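Local coordinates for protein L-amino acid deaminase (Proteus vulgaris, PDB 5I39) that binds FAD and probably catalyses the oxidative deamination of L-amino acids as a flavin-dependent, membrane-bound oxidoreductase, at residues 253-258 and 355-360; 380-385 and 395-400. One frame throughout, in Å; residues are numbered along the deposited sequence.

Contact 1 (253-258 and 355-360); sequences DVPTLP and NPIISE
Val254 and Ile357 meet methyl to methyl at the margin of the Rossmann-type FAD domain, where strand 357-360 is the outermost strand on one side of the parallel-dominated sheet and 253-258 leads into strand 257-266. It is a worked example of one long aliphatic side chain serving several neighbours. The side chain of Ile357 sets out toward 253-258, with CG1 anti to its own carbonyl carbon (chi1 -62°). With the second torsion extended, at 172°, CD1 becomes the foremost atom. Ile357 CD1 lies 3.7 Å from Val254 CG1, the two side chains meeting at a slant, and 4.4 Å from the methyl CG2 of Thr256. Ile357 also packs on Ile369 of strand 367-371, which Val254 touches too, and on Ala372 just after that strand. No hydrogen bond joins the two segments; Arg244 NH1 forms a salt bridge with Asp253 OD1 and a hydrogen bond with Val254 O. The price is paid by one polar atom: Pro255 O, buried here with no hydrogen-bonding partner, faces the methyl group of Ile357 CD1 at 3.9 Å.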
loop_
_atom_site.group_PDB
_atom_site.type_symbol
_atom_site.label_atom_id
_atom_site.label_comp_id
_atom_site.label_asym_id
_atom_site.label_seq_id
_atom_site.Cartn_x
_atom_site.Cartn_y
_atom_site.Cartn_z
ATOM N N ASP A 253 6.700 22.983 -0.598
ATOM C CA ASP A 253 6.821 22.201 0.628
ATOM C C ASP A 253 5.748 21.115 0.686
ATOM O O ASP A 253 4.559 21.401 0.559
ATOM C CB ASP A 253 6.693 23.094 1.860
ATOM C CG ASP A 253 6.858 22.316 3.153
ATOM O OD1 ASP A 253 7.980 21.854 3.433
ATOM O OD2 ASP A 253 5.858 22.146 3.878
ATOM N N VAL A 254 6.184 19.875 0.886
ATOM C CA VAL A 254 5.282 18.741 1.109
ATOM C C VAL A 254 5.582 18.255 2.530
ATOM O O VAL A 254 6.654 17.680 2.750
ATOM C CB VAL A 254 5.510 17.609 0.086
ATOM C CG1 VAL A 254 4.535 16.462 0.317
ATOM C CG2 VAL A 254 5.354 18.137 -1.331
ATOM N N PRO A 255 4.678 18.515 3.508
ATOM C CA PRO A 255 4.970 18.077 4.869
ATOM C C PRO A 255 4.821 16.560 5.033
ATOM O O PRO A 255 3.706 16.027 5.072
ATOM C CB PRO A 255 3.951 18.842 5.713
ATOM C CG PRO A 255 2.800 19.048 4.809
ATOM C CD PRO A 255 3.339 19.120 3.404
ATOM N N THR A 256 5.960 15.886 5.082
ATOM C CA THR A 256 6.026 14.490 5.471
ATOM C C THR A 256 7.153 14.354 6.473
ATOM O O THR A 256 8.114 15.137 6.457
ATOM C CB THR A 256 6.262 13.528 4.285
ATOM O OG1 THR A 256 7.507 13.817 3.637
ATOM C CG2 THR A 256 5.129 13.621 3.274
ATOM N N LEU A 257 7.019 13.382 7.363
ATOM C CA LEU A 257 8.124 12.987 8.226
ATOM C C LEU A 257 8.351 11.480 8.121
ATOM O O LEU A 257 7.398 10.717 7.898
ATOM C CB LEU A 257 7.903 13.432 9.675
ATOM C CG LEU A 257 8.132 14.928 9.945
ATOM C CD1 LEU A 257 7.670 15.282 11.349
ATOM C CD2 LEU A 257 9.585 15.353 9.753
ATOM N N PRO A 258 9.619 11.048 8.246
ATOM C CA PRO A 258 9.929 9.630 8.116
ATOM C C PRO A 258 9.346 8.755 9.223
ATOM O O PRO A 258 9.201 9.193 10.367
ATOM C CB PRO A 258 11.464 9.595 8.177
ATOM C CG PRO A 258 11.894 10.963 7.791
ATOM C CD PRO A 258 10.850 11.854 8.370
ATOM N N ASN A 355 -2.899 11.177 7.070
ATOM C CA ASN A 355 -3.711 10.908 5.883
ATOM C C ASN A 355 -2.906 11.209 4.617
ATOM O O ASN A 355 -1.920 11.942 4.674
ATOM C CB ASN A 355 -5.005 11.718 5.925
ATOM C CG ASN A 355 -5.891 11.329 7.092
ATOM O OD1 ASN A 355 -5.869 10.182 7.549
ATOM N ND2 ASN A 355 -6.669 12.281 7.588
ATOM N N PRO A 356 -3.314 10.641 3.463
ATOM C CA PRO A 356 -2.535 10.817 2.236
ATOM C C PRO A 356 -2.461 12.250 1.718
ATOM O O PRO A 356 -3.259 13.107 2.114
ATOM C CB PRO A 356 -3.289 9.943 1.220
ATOM C CG PRO A 356 -4.001 8.928 2.040
ATOM C CD PRO A 356 -4.427 9.696 3.256
ATOM N N ILE A 357 -1.485 12.487 0.846
ATOM C CA ILE A 357 -1.436 13.709 0.044
ATOM C C ILE A 357 -1.705 13.297 -1.399
ATOM O O ILE A 357 -0.865 12.673 -2.050
ATOM C CB ILE A 357 -0.114 14.485 0.204
ATOM C CG1 ILE A 357 0.047 14.918 1.670
ATOM C CG2 ILE A 357 -0.112 15.706 -0.708
ATOM C CD1 ILE A 357 1.391 15.531 2.019
ATOM N N ILE A 358 -2.909 13.626 -1.858
ATOM C CA ILE A 358 -3.382 13.319 -3.205
ATOM C C ILE A 358 -3.955 14.644 -3.668
ATOM O O ILE A 358 -5.054 15.014 -3.260
ATOM C CB ILE A 358 -4.475 12.229 -3.214
ATOM C CG1 ILE A 358 -3.993 10.951 -2.512
ATOM C CG2 ILE A 358 -4.886 11.918 -4.650
ATOM C CD1 ILE A 358 -5.124 10.052 -2.052
ATOM N N SER A 359 -3.204 15.386 -4.474
ATOM C CA SER A 359 -3.461 16.817 -4.587
ATOM C C SER A 359 -2.950 17.449 -5.860
ATOM O O SER A 359 -1.929 17.039 -6.406
ATOM C CB SER A 359 -2.797 17.527 -3.401
ATOM O OG SER A 359 -3.181 18.890 -3.309
ATOM N N GLU A 360 -3.656 18.492 -6.296
ATOM C CA GLU A 360 -3.105 19.448 -7.239
ATOM C C GLU A 360 -2.029 20.274 -6.544
ATOM O O GLU A 360 -1.955 20.337 -5.314
ATOM C CB GLU A 360 -4.188 20.389 -7.760
ATOM C CG GLU A 360 -5.294 19.703 -8.538
ATOM C CD GLU A 360 -6.291 20.688 -9.116
ATOM O OE1 GLU A 360 -5.889 21.511 -9.964
ATOM O OE2 GLU A 360 -7.475 20.641 -8.726
#

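Contact 2 (380-385 and 395-400); sequences SPVSAE and KPVLDP
Glu385 and Val397 meet where the carboxylate presents its flat face to a branched aliphatic side chain. Val397 CB stands over that face, 3.7 Å from Glu385 CD, while the methyl Val397 CG2 comes within 3.5 Å of Glu385 OE1. The glutamate gets there as a fully stretched chain, CG anti to the backbone N (chi1 -176°) and chi2 at 179°. The other methyl of Val397, CG1, lies 4.0 Å from Glu385 CG and so covers the aliphatic part of the same chain. One turn earlier on the helix, Val382 CG1 meets Leu398 CD1 at 3.7 Å, the two side chains crossing at about a right angle; Val382 CG1 is also 4.3 Å from Val397 CG1. Helix 376-392 belongs to the Rossmann-type FAD domain; its first turn carries the FAD-binding Gly376 and Thr378, and the loop that follows folds back along it. Val397 is fixed further by its backbone N, hydrogen-bonded to Asp389 OD2, and by packing on Leu386, both from that helix. Farther out, helix 90-103 also packs on Val382, through Leu95, Leu98 and Arg102. Arg102 forms a salt bridge through NH1 with Glu385 OE1, which probably helps keep the carboxylate charged and in place beside a hydrophobic neighbour. The same NH1 also hydrogen-bonds to Pro381 O, near the kink where the nitrogens of Pro381 and Val382 make no bond to the preceding turn.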
loop_
_atom_site.group_PDB
_atom_site.type_symbol
_atom_site.label_atom_id
_atom_site.label_comp_id
_atom_site.label_asym_id
_atom_site.label_seq_id
_atom_site.Cartn_x
_atom_site.Cartn_y
_atom_site.Cartn_z
ATOM N N SER A 380 -4.395 2.277 -3.195
ATOM C CA SER A 380 -3.933 2.561 -4.557
ATOM C C SER A 380 -4.993 2.522 -5.665
ATOM O O SER A 380 -4.970 3.390 -6.520
ATOM C CB SER A 380 -2.730 1.689 -4.936
ATOM O OG SER A 380 -3.019 0.304 -4.863
ATOM N N PRO A 381 -5.918 1.537 -5.673
ATOM C CA PRO A 381 -6.885 1.554 -6.784
ATOM C C PRO A 381 -7.748 2.814 -6.811
ATOM O O PRO A 381 -8.147 3.274 -7.879
ATOM C CB PRO A 381 -7.753 0.318 -6.513
ATOM C CG PRO A 381 -6.903 -0.559 -5.659
ATOM C CD PRO A 381 -6.170 0.400 -4.774
ATOM N N VAL A 382 -8.034 3.362 -5.637
ATOM C CA VAL A 382 -8.869 4.552 -5.529
ATOM C C VAL A 382 -8.030 5.826 -5.604
ATOM O O VAL A 382 -8.427 6.775 -6.279
ATOM C CB VAL A 382 -9.732 4.527 -4.254
ATOM C CG1 VAL A 382 -10.670 5.727 -4.223
ATOM C CG2 VAL A 382 -10.551 3.246 -4.181
ATOM N N SER A 383 -6.886 5.868 -4.924
ATOM C CA SER A 383 -6.038 7.061 -5.028
ATOM C C SER A 383 -5.527 7.252 -6.458
ATOM O O SER A 383 -5.348 8.383 -6.886
ATOM C CB SER A 383 -4.907 7.078 -4.004
ATOM O OG SER A 383 -4.011 6.019 -4.199
ATOM N N ALA A 384 -5.345 6.164 -7.209
ATOM C CA ALA A 384 -5.011 6.265 -8.634
ATOM C C ALA A 384 -6.097 7.005 -9.411
ATOM O O ALA A 384 -5.808 7.915 -10.190
ATOM C CB ALA A 384 -4.812 4.884 -9.228
ATOM N N GLU A 385 -7.347 6.600 -9.205
ATOM C CA GLU A 385 -8.468 7.258 -9.870
ATOM C C GLU A 385 -8.573 8.728 -9.468
ATOM O O GLU A 385 -8.755 9.597 -10.325
ATOM C CB GLU A 385 -9.784 6.548 -9.584
ATOM C CG GLU A 385 -10.954 7.163 -10.342
ATOM C CD GLU A 385 -12.277 6.474 -10.112
ATOM O OE1 GLU A 385 -12.329 5.491 -9.355
ATOM O OE2 GLU A 385 -13.280 6.933 -10.688
ATOM N N LYS A 395 -14.804 15.722 -12.237
ATOM C CA LYS A 395 -15.524 15.545 -10.972
ATOM C C LYS A 395 -14.844 14.389 -10.229
ATOM O O LYS A 395 -14.727 13.308 -10.789
ATOM C CB LYS A 395 -16.989 15.191 -11.226
ATOM C CG LYS A 395 -17.814 16.293 -11.882
ATOM C CD LYS A 395 -19.272 15.888 -12.076
ATOM C CE LYS A 395 -19.410 14.686 -13.000
ATOM N NZ LYS A 395 -20.817 14.474 -13.433
ATOM N N PRO A 396 -14.355 14.624 -8.997
ATOM C CA PRO A 396 -13.502 13.613 -8.352
ATOM C C PRO A 396 -14.265 12.449 -7.708
ATOM O O PRO A 396 -15.374 12.628 -7.210
ATOM C CB PRO A 396 -12.752 14.424 -7.294
ATOM C CG PRO A 396 -13.687 15.524 -6.940
ATOM C CD PRO A 396 -14.417 15.871 -8.206
ATOM N N VAL A 397 -13.646 11.271 -7.711
ATOM C CA VAL A 397 -14.283 10.045 -7.191
ATOM C C VAL A 397 -14.618 10.119 -5.694
ATOM O O VAL A 397 -15.645 9.601 -5.254
ATOM C CB VAL A 397 -13.433 8.783 -7.505
ATOM C CG1 VAL A 397 -12.053 8.833 -6.847
ATOM C CG2 VAL A 397 -14.178 7.506 -7.117
ATOM N N LEU A 398 -13.741 10.748 -4.920
ATOM C CA LEU A 398 -13.990 10.998 -3.503
ATOM C C LEU A 398 -13.687 12.454 -3.217
ATOM O O LEU A 398 -13.039 13.134 -4.019
ATOM C CB LEU A 398 -13.125 10.084 -2.617
ATOM C CG LEU A 398 -13.445 8.583 -2.594
ATOM C CD1 LEU A 398 -12.415 7.840 -1.757
ATOM C CD2 LEU A 398 -14.846 8.297 -2.072
ATOM N N ASP A 399 -14.178 12.920 -2.070
ATOM C CA ASP A 399 -13.886 14.258 -1.562
ATOM C C ASP A 399 -12.368 14.445 -1.464
ATOM O O ASP A 399 -11.724 13.740 -0.689
ATOM C CB ASP A 399 -14.534 14.432 -0.179
ATOM C CG ASP A 399 -14.285 15.806 0.440
ATOM O OD1 ASP A 399 -13.776 16.724 -0.243
ATOM O OD2 ASP A 399 -14.613 15.961 1.635
ATOM N N PRO A 400 -11.796 15.363 -2.272
ATOM C CA PRO A 400 -10.340 15.538 -2.250
ATOM C C PRO A 400 -9.810 16.461 -1.148
ATOM O O PRO A 400 -8.599 16.496 -0.930
ATOM C CB PRO A 400 -10.048 16.138 -3.625
ATOM C CG PRO A 400 -11.264 16.928 -3.946
ATOM C CD PRO A 400 -12.426 16.250 -3.270
#

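Overall arrangement
Followed from the N terminus, the chain reaches contact 1 first. That contact closes a long excursion of 96 residues, which includes strands 257-266, 276-279, 283-287, 293-295 and 340-350 of the larger mixed sheet, and returns the chain to the edge of the FAD-binding sheet. Strand 367-371 and helix 376-392 follow, and contact 2 then closes a much shorter loop of nine residues, seven of them helical. The two are in series, neither nested nor crossed. Their centres lie about 16 Å apart, yet they touch: Ile358 CD1 packs on Ser383 CB at 3.6 Å, joining the edge strand to the helix covered by the C-terminal loop.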